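PDB 2FXQ: single-stranded DNA-binding protein from Thermus aquaticus, which binds single-stranded DNA and probably recruits partner proteins to it during DNA replication, recombination and repair. Local coordinates for residues A[148-153]-A[178-183]; A[174-179]-A[219-224]. All coordinates share one frame; numbering follows the deposited sequence.

Interaction 1: A[148-153]-A[178-183]; sequences QGTAVV and AWRELA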
ATOM      1  N   GLN A 148     -20.912   4.914 -23.693  1.00 38.89           N
ATOM      2  CA  GLN A 148     -21.783   5.503 -22.676  1.00 38.53           C
ATOM      3  C   GLN A 148     -21.306   6.846 -22.140  1.00 36.61           C
ATOM      4  O   GLN A 148     -21.912   7.379 -21.194  1.00 35.98           O
ATOM      5  CB  GLN A 148     -21.970   4.540 -21.510  1.00 44.44           C
ATOM      6  CG  GLN A 148     -23.433   4.161 -21.269  1.00 57.68           C
ATOM      7  CD  GLN A 148     -23.604   2.684 -20.972  1.00 64.71           C
ATOM      8  OE1 GLN A 148     -22.983   1.835 -21.626  1.00 69.51           O
ATOM      9  NE2 GLN A 148     -24.435   2.369 -19.976  1.00 67.93           N
ATOM     10  N   GLY A 149     -20.233   7.390 -22.726  1.00 30.81           N
ATOM     11  CA  GLY A 149     -19.726   8.703 -22.337  1.00 26.45           C
ATOM     12  C   GLY A 149     -18.934   8.763 -21.036  1.00 22.55           C
ATOM     13  O   GLY A 149     -18.863   9.793 -20.390  1.00 22.93           O
ATOM     14  N   THR A 150     -18.355   7.657 -20.609  1.00 21.85           N
ATOM     15  CA  THR A 150     -17.419   7.737 -19.476  1.00 21.16           C
ATOM     16  C   THR A 150     -16.045   8.151 -20.008  1.00 18.76           C
ATOM     17  O   THR A 150     -15.559   7.503 -20.912  1.00 17.22           O
ATOM     18  CB  THR A 150     -17.233   6.343 -18.895  1.00 22.93           C
ATOM     19  OG1 THR A 150     -18.516   5.802 -18.624  1.00 26.09           O
ATOM     20  CG2 THR A 150     -16.459   6.378 -17.513  1.00 28.74           C
ATOM     21  N   ALA A 151     -15.400   9.139 -19.385  1.00 19.42           N
ATOM     22  CA  ALA A 151     -14.049   9.551 -19.738  1.00 15.28           C
ATOM     23  C   ALA A 151     -13.046   8.469 -19.386  1.00 16.45           C
ATOM     24  O   ALA A 151     -13.114   7.837 -18.315  1.00 16.67           O
ATOM     25  CB  ALA A 151     -13.639  10.867 -19.036  1.00 16.08           C
ATOM     26  N   VAL A 152     -12.092   8.264 -20.283  1.00 17.28           N
ATOM     27  CA  VAL A 152     -11.063   7.252 -20.036  1.00 14.98           C
ATOM     28  C   VAL A 152      -9.804   7.715 -20.748  1.00 16.75           C
ATOM     29  O   VAL A 152      -9.854   8.234 -21.872  1.00 19.33           O
ATOM     30  CB  VAL A 152     -11.551   5.845 -20.498  1.00 15.73           C
ATOM     31  CG1 VAL A 152     -11.951   5.827 -21.957  1.00 15.51           C
ATOM     32  CG2 VAL A 152     -10.486   4.713 -20.208  1.00 20.14           C
ATOM     33  N   VAL A 153      -8.668   7.463 -20.134  1.00 16.96           N
ATOM     34  CA  VAL A 153      -7.402   7.826 -20.734  1.00 19.82           C
ATOM     35  C   VAL A 153      -6.364   6.707 -20.548  1.00 19.84           C
ATOM     36  O   VAL A 153      -6.344   6.047 -19.510  1.00 15.46           O
ATOM     37  CB  VAL A 153      -6.875   9.163 -20.125  1.00 20.46           C
ATOM     38  CG1 VAL A 153      -6.396   8.991 -18.689  1.00 23.49           C
ATOM     39  CG2 VAL A 153      -5.773   9.726 -21.023  1.00 28.58           C
ATOM     40  N   ALA A 178      -6.905   5.422 -16.601  1.00 15.68           N
ATOM     41  CA  ALA A 178      -7.618   6.147 -15.574  1.00 16.04           C
ATOM     42  C   ALA A 178      -8.986   6.461 -16.137  1.00 16.79           C
ATOM     43  O   ALA A 178      -9.142   6.551 -17.359  1.00 14.37           O
ATOM     44  CB  ALA A 178      -6.898   7.441 -15.235  1.00 20.53           C
ATOM     45  N   TRP A 179      -9.958   6.626 -15.255  1.00 17.08           N
ATOM     46  CA  TRP A 179     -11.374   6.766 -15.622  1.00 17.80           C
ATOM     47  C   TRP A 179     -12.014   8.012 -15.046  1.00 19.13           C
ATOM     48  O   TRP A 179     -11.561   8.539 -14.015  1.00 20.12           O
ATOM     49  CB  TRP A 179     -12.186   5.579 -15.082  1.00 19.23           C
ATOM     50  CG  TRP A 179     -11.792   4.330 -15.706  1.00 24.01           C
ATOM     51  CD1 TRP A 179     -10.752   3.501 -15.324  1.00 26.73           C
ATOM     52  CD2 TRP A 179     -12.398   3.714 -16.847  1.00 24.27           C
ATOM     53  NE1 TRP A 179     -10.686   2.415 -16.173  1.00 27.59           N
ATOM     54  CE2 TRP A 179     -11.669   2.527 -17.124  1.00 30.25           C
ATOM     55  CE3 TRP A 179     -13.481   4.036 -17.670  1.00 27.63           C
ATOM     56  CZ2 TRP A 179     -12.002   1.664 -18.174  1.00 32.61           C
ATOM     57  CZ3 TRP A 179     -13.808   3.181 -18.720  1.00 30.34           C
ATOM     58  CH2 TRP A 179     -13.066   2.009 -18.960  1.00 32.50           C
ATOM     59  N   ARG A 180     -13.117   8.451 -15.667  1.00 20.31           N
ATOM     60  CA  ARG A 180     -13.980   9.511 -15.083  1.00 22.21           C
ATOM     61  C   ARG A 180     -13.216  10.781 -14.748  1.00 22.17           C
ATOM     62  O   ARG A 180     -12.440  11.251 -15.554  1.00 18.10           O
ATOM     63  CB  ARG A 180     -14.694   8.961 -13.832  1.00 20.40           C
ATOM     64  CG  ARG A 180     -15.608   7.783 -14.188  1.00 23.34           C
ATOM     65  CD  ARG A 180     -16.430   7.240 -13.009  1.00 32.71           C
ATOM     66  NE  ARG A 180     -17.420   6.273 -13.501  1.00 33.40           N
ATOM     67  CZ  ARG A 180     -17.432   4.981 -13.233  1.00 44.86           C
ATOM     68  NH1 ARG A 180     -16.495   4.441 -12.463  1.00 50.38           N
ATOM     69  NH2 ARG A 180     -18.392   4.216 -13.740  1.00 46.28           N
ATOM     70  N   GLU A 181     -13.385  11.325 -13.529  1.00 23.22           N
ATOM     71  CA  GLU A 181     -12.702  12.579 -13.167  1.00 25.91           C
ATOM     72  C   GLU A 181     -11.168  12.510 -13.246  1.00 22.05           C
ATOM     73  O   GLU A 181     -10.524  13.485 -13.574  1.00 19.91           O
ATOM     74  CB  GLU A 181     -13.103  12.960 -11.722  1.00 30.50           C
ATOM     75  CG  GLU A 181     -12.603  14.289 -11.189  1.00 46.96           C
ATOM     76  CD  GLU A 181     -13.279  14.647  -9.857  1.00 64.33           C
ATOM     77  OE1 GLU A 181     -12.567  15.081  -8.911  1.00 69.14           O
ATOM     78  OE2 GLU A 181     -14.531  14.485  -9.753  1.00 66.62           O
ATOM     79  N   LEU A 182     -10.569  11.375 -12.896  1.00 18.99           N
ATOM     80  CA  LEU A 182      -9.129  11.279 -12.965  1.00 18.04           C
ATOM     81  C   LEU A 182      -8.649  11.272 -14.405  1.00 17.44           C
ATOM     82  O   LEU A 182      -7.582  11.801 -14.690  1.00 19.67           O
ATOM     83  CB  LEU A 182      -8.679   9.944 -12.293  1.00 19.51           C
ATOM     84  CG  LEU A 182      -8.452   9.905 -10.782  1.00 34.31           C
ATOM     85  CD1 LEU A 182      -7.858   8.474 -10.560  1.00 30.16           C
ATOM     86  CD2 LEU A 182      -7.429  11.006 -10.413  1.00 29.27           C
ATOM     87  N   ALA A 183      -9.447  10.678 -15.314  1.00 16.43           N
ATOM     88  CA  ALA A 183      -9.109  10.742 -16.779  1.00 18.18           C
ATOM     89  C   ALA A 183      -9.173  12.217 -17.260  1.00 18.99           C
ATOM     90  O   ALA A 183      -8.277  12.699 -17.980  1.00 20.25           O
ATOM     91  CB  ALA A 183     -10.051   9.883 -17.607  1.00 19.19           C
TER
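With chi1 -65°, Trp179 sets CG anti to its carbonyl carbon, and chi2 near 85° turns the indole face to Val152. Val152 sets CG2 anti to its backbone N, which lifts this methyl over the ring. CG2 lies 3.7 Å from the centroid of the six-membered ring, almost on the ring normal, a CH-pi contact. At the ring edge, near its plane, the CG2 methyl of Thr150 comes 3.8 Å from Trp179 CE3. The same methyl rests on the aliphatic part of Arg180, 3.7 Å from its CG. The extended Arg180 side chain runs on to Thr41 in the first SSB domain, where NH2 is hydrogen-bonded to the carbonyl oxygen.

Strands 151-160 and 171-179 pair as an antiparallel hairpin of the second SSB domain, an OB fold. Val153 and Ala178 are a hydrogen-bonded pair: Val153 N to Ala178 O and Ala178 N to Val153 O are both 3.0 Å. Val152 and Trp179 are the adjacent non-hydrogen-bonded pair. Beyond them Arg180 N donates to Ala151 O at 2.7 Å, from 36° above the carbonyl plane. On the face opposite the indole, Ala183, in the first part of the helix, packs on Ala151, Val152 and Val153. Its CB is 4.0 Å from Ala151 CB. Val153 CG1 touches both Ala178 CB and Ala183 CB, the latter at 3.9 Å.

Backbone bonds thus fix the pairing of Val153 with Ala178, while dispersion and CH-pi contacts hold the side chains. The polar part of the contact is confined to the backbone and the Arg180 end.

Interaction 2: A[174-179]-A[219-224]; sequences LEVQAW and VEALRL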
ATOM      1  N   LEU A 174       5.493   1.426 -18.775  1.00 28.25           N
ATOM      2  CA  LEU A 174       4.303   0.818 -18.183  1.00 27.15           C
ATOM      3  C   LEU A 174       3.037   1.620 -18.597  1.00 26.00           C
ATOM      4  O   LEU A 174       3.089   2.831 -18.707  1.00 29.76           O
ATOM      5  CB  LEU A 174       4.446   0.799 -16.648  1.00 28.41           C
ATOM      6  CG  LEU A 174       5.542  -0.133 -16.125  1.00 33.68           C
ATOM      7  CD1 LEU A 174       5.714   0.066 -14.620  1.00 30.04           C
ATOM      8  CD2 LEU A 174       5.327  -1.629 -16.492  1.00 29.82           C
ATOM      9  N   GLU A 175       1.936   0.947 -18.882  1.00 25.88           N
ATOM     10  CA  GLU A 175       0.719   1.635 -19.369  1.00 23.49           C
ATOM     11  C   GLU A 175      -0.211   1.765 -18.138  1.00 28.40           C
ATOM     12  O   GLU A 175      -0.287   0.842 -17.306  1.00 27.93           O
ATOM     13  CB  GLU A 175       0.038   0.843 -20.491  1.00 31.28           C
ATOM     14  CG  GLU A 175       0.839   0.735 -21.780  1.00 43.52           C
ATOM     15  CD  GLU A 175       1.156   2.086 -22.407  1.00 55.78           C
ATOM     16  OE1 GLU A 175       2.221   2.229 -23.096  1.00 60.75           O
ATOM     17  OE2 GLU A 175       0.330   3.008 -22.216  1.00 59.77           O
ATOM     18  N   VAL A 176      -0.870   2.913 -17.999  1.00 20.78           N
ATOM     19  CA  VAL A 176      -1.812   3.109 -16.870  1.00 18.09           C
ATOM     20  C   VAL A 176      -3.128   3.591 -17.466  1.00 18.81           C
ATOM     21  O   VAL A 176      -3.131   4.392 -18.409  1.00 22.48           O
ATOM     22  CB  VAL A 176      -1.231   4.173 -15.909  1.00 22.32           C
ATOM     23  CG1 VAL A 176      -2.221   4.563 -14.770  1.00 17.70           C
ATOM     24  CG2 VAL A 176       0.047   3.623 -15.251  1.00 24.08           C
ATOM     25  N   GLN A 177      -4.250   3.134 -16.927  1.00 17.39           N
ATOM     26  CA  GLN A 177      -5.547   3.596 -17.443  1.00 14.38           C
ATOM     27  C   GLN A 177      -6.222   4.324 -16.294  1.00 16.83           C
ATOM     28  O   GLN A 177      -6.124   3.905 -15.130  1.00 14.67           O
ATOM     29  CB  GLN A 177      -6.373   2.358 -17.872  1.00 16.94           C
ATOM     30  CG  GLN A 177      -7.657   2.717 -18.565  1.00 21.13           C
ATOM     31  CD  GLN A 177      -8.351   1.482 -19.129  1.00 37.86           C
ATOM     32  OE1 GLN A 177      -8.663   1.434 -20.322  1.00 40.02           O
ATOM     33  NE2 GLN A 177      -8.573   0.488 -18.281  1.00 39.86           N
ATOM     34  N   ALA A 178      -6.905   5.422 -16.601  1.00 15.68           N
ATOM     35  CA  ALA A 178      -7.618   6.147 -15.574  1.00 16.04           C
ATOM     36  C   ALA A 178      -8.986   6.461 -16.137  1.00 16.79           C
ATOM     37  O   ALA A 178      -9.142   6.551 -17.359  1.00 14.37           O
ATOM     38  CB  ALA A 178      -6.898   7.441 -15.235  1.00 20.53           C
ATOM     39  N   TRP A 179      -9.958   6.626 -15.255  1.00 17.08           N
ATOM     40  CA  TRP A 179     -11.374   6.766 -15.622  1.00 17.80           C
ATOM     41  C   TRP A 179     -12.014   8.012 -15.046  1.00 19.13           C
ATOM     42  O   TRP A 179     -11.561   8.539 -14.015  1.00 20.12           O
ATOM     43  CB  TRP A 179     -12.186   5.579 -15.082  1.00 19.23           C
ATOM     44  CG  TRP A 179     -11.792   4.330 -15.706  1.00 24.01           C
ATOM     45  CD1 TRP A 179     -10.752   3.501 -15.324  1.00 26.73           C
ATOM     46  CD2 TRP A 179     -12.398   3.714 -16.847  1.00 24.27           C
ATOM     47  NE1 TRP A 179     -10.686   2.415 -16.173  1.00 27.59           N
ATOM     48  CE2 TRP A 179     -11.669   2.527 -17.124  1.00 30.25           C
ATOM     49  CE3 TRP A 179     -13.481   4.036 -17.670  1.00 27.63           C
ATOM     50  CZ2 TRP A 179     -12.002   1.664 -18.174  1.00 32.61           C
ATOM     51  CZ3 TRP A 179     -13.808   3.181 -18.720  1.00 30.34           C
ATOM     52  CH2 TRP A 179     -13.066   2.009 -18.960  1.00 32.50           C
ATOM     53  N   VAL A 219      -2.384  -1.434 -15.267  1.00 16.27           N
ATOM     54  CA  VAL A 219      -2.552  -0.726 -13.993  1.00 20.22           C
ATOM     55  C   VAL A 219      -3.741   0.188 -14.188  1.00 21.93           C
ATOM     56  O   VAL A 219      -3.760   0.961 -15.155  1.00 22.18           O
ATOM     57  CB  VAL A 219      -1.284   0.076 -13.619  1.00 21.14           C
ATOM     58  CG1 VAL A 219      -1.560   1.043 -12.419  1.00 18.17           C
ATOM     59  CG2 VAL A 219      -0.073  -0.940 -13.386  1.00 23.47           C
ATOM     60  N   GLU A 220      -4.683   0.133 -13.244  1.00 16.43           N
ATOM     61  CA  GLU A 220      -5.756   1.123 -13.220  1.00 15.04           C
ATOM     62  C   GLU A 220      -5.364   2.140 -12.143  1.00 15.12           C
ATOM     63  O   GLU A 220      -5.102   1.761 -10.961  1.00 18.59           O
ATOM     64  CB  GLU A 220      -7.097   0.443 -12.921  1.00 13.54           C
ATOM     65  CG  GLU A 220      -8.181   1.529 -12.740  1.00 19.00           C
ATOM     66  CD  GLU A 220      -9.462   1.053 -12.069  1.00 32.38           C
ATOM     67  OE1 GLU A 220     -10.429   1.881 -12.073  1.00 34.02           O
ATOM     68  OE2 GLU A 220      -9.496  -0.087 -11.546  1.00 28.49           O
ATOM     69  N   ALA A 221      -5.275   3.440 -12.506  1.00 15.85           N
ATOM     70  CA  ALA A 221      -5.065   4.514 -11.509  1.00 19.29           C
ATOM     71  C   ALA A 221      -6.258   4.734 -10.610  1.00 18.36           C
ATOM     72  O   ALA A 221      -7.399   4.775 -11.086  1.00 17.59           O
ATOM     73  CB  ALA A 221      -4.717   5.830 -12.200  1.00 16.19           C
ATOM     74  N   LEU A 222      -6.030   4.795  -9.288  1.00 15.26           N
ATOM     75  CA  LEU A 222      -7.071   5.165  -8.352  1.00 17.15           C
ATOM     76  C   LEU A 222      -6.788   6.562  -7.774  1.00 17.13           C
ATOM     77  O   LEU A 222      -7.721   7.252  -7.375  1.00 21.21           O
ATOM     78  CB  LEU A 222      -7.177   4.136  -7.241  1.00 19.08           C
ATOM     79  CG  LEU A 222      -7.536   2.733  -7.795  1.00 24.10           C
ATOM     80  CD1 LEU A 222      -7.536   1.727  -6.630  1.00 33.00           C
ATOM     81  CD2 LEU A 222      -8.923   2.722  -8.519  1.00 25.45           C
ATOM     82  N   ARG A 223      -5.529   6.967  -7.763  1.00 14.83           N
ATOM     83  CA  ARG A 223      -5.172   8.335  -7.388  1.00 17.78           C
ATOM     84  C   ARG A 223      -4.027   8.721  -8.315  1.00 17.95           C
ATOM     85  O   ARG A 223      -3.200   7.880  -8.674  1.00 18.97           O
ATOM     86  CB  ARG A 223      -4.619   8.360  -5.962  1.00 22.59           C
ATOM     87  CG  ARG A 223      -4.343   9.792  -5.495  1.00 30.95           C
ATOM     88  CD  ARG A 223      -4.369   9.969  -3.968  1.00 37.71           C
ATOM     89  NE  ARG A 223      -3.976  11.330  -3.598  1.00 21.72           N
ATOM     90  CZ  ARG A 223      -4.020  11.831  -2.344  1.00 41.58           C
ATOM     91  NH1 ARG A 223      -4.465  11.140  -1.320  1.00 33.19           N
ATOM     92  NH2 ARG A 223      -3.622  13.049  -2.115  1.00 34.46           N
ATOM     93  N   LEU A 224      -3.984   9.986  -8.727  1.00 15.47           N
ATOM     94  CA  LEU A 224      -2.868  10.496  -9.485  1.00 16.91           C
ATOM     95  C   LEU A 224      -2.433  11.848  -8.860  1.00 17.37           C
ATOM     96  O   LEU A 224      -3.265  12.667  -8.468  1.00 19.09           O
ATOM     97  CB  LEU A 224      -3.307  10.819 -10.961  1.00 13.05           C
ATOM     98  CG  LEU A 224      -3.748   9.615 -11.822  1.00 16.61           C
ATOM     99  CD1 LEU A 224      -4.208  10.151 -13.189  1.00 19.06           C
ATOM    100  CD2 LEU A 224      -2.586   8.661 -11.970  1.00 16.46           C
TER
HETATM  101  O   HOH W   1      -9.560   5.653 -12.679  1.00 32.12           O
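Val176 and Val219 are bridged across a parallel strand pair of an OB fold. Strands 171-179 and 213-225 are the third and fifth strands of its barrel, and their parallel pairing closes it. The two valine side chains cross obliquely on one face of the sheet. Val176 CG1 is anti to its backbone N (chi1 174°), which carries it forward to Ala221 CB at 3.8 Å. Its other methyl, CG2, faces Val219 CB at 4.1 Å. Ala178 CB adds to this apolar face, touching Ala221 CB and, more loosely, Leu224 CD1. Leu133 of strand 129-137 also packs on Val176, and Val197 of strand 194-207 packs on Ala221 and Leu224.

Glu220 points to the other face, as Gln177 does. Its extended chain takes the carboxylate past the indole of Trp179 at about a right angle, with the two planes 82° apart. Glu220 OE1 is 3.6 Å from Trp179 CD1, which is van der Waals contact. The stronger partner of this carboxylate is Arg200, which forms a salt bridge with OE2 and so would tend to hold the group in place.

Two backbone bonds set the pairing. Gln177 N donates to Val219 O, and Ala221 N donates to Gln177 O, each at 2.8 Å. The segments 174-179 and 219-221 cross at -39°, and the second turns a corner at Leu222. There Leu222 and Arg223 both face Ile198, a classic beta bulge.

Past the last direct bond a water continues the link. It accepts from Trp179 N at 2.8 Å and donates to Ala221 O at 2.8 Å.

Interactions 1 and 2 share Ala178 and Trp179. Strand 171-179 has strand 151-160 on one edge and strand 213-225 on the other. The first pairing is antiparallel and local, within a hairpin. The second is parallel and joins strands further apart in sequence. The centre of interaction 1 is about 19 Å from the centre of the chain, that of interaction 2 about 10 Å, yet most touching residues of interaction 1 are buried. Interaction 2 has a buried valine and alanine face and a partly exposed polar one. Interaction 1 includes helix residues such as Ala183, whereas a water and a carboxylate mark interaction 2. They also touch directly, for example Leu182 CD1 to Leu222 O at 3.4 Å.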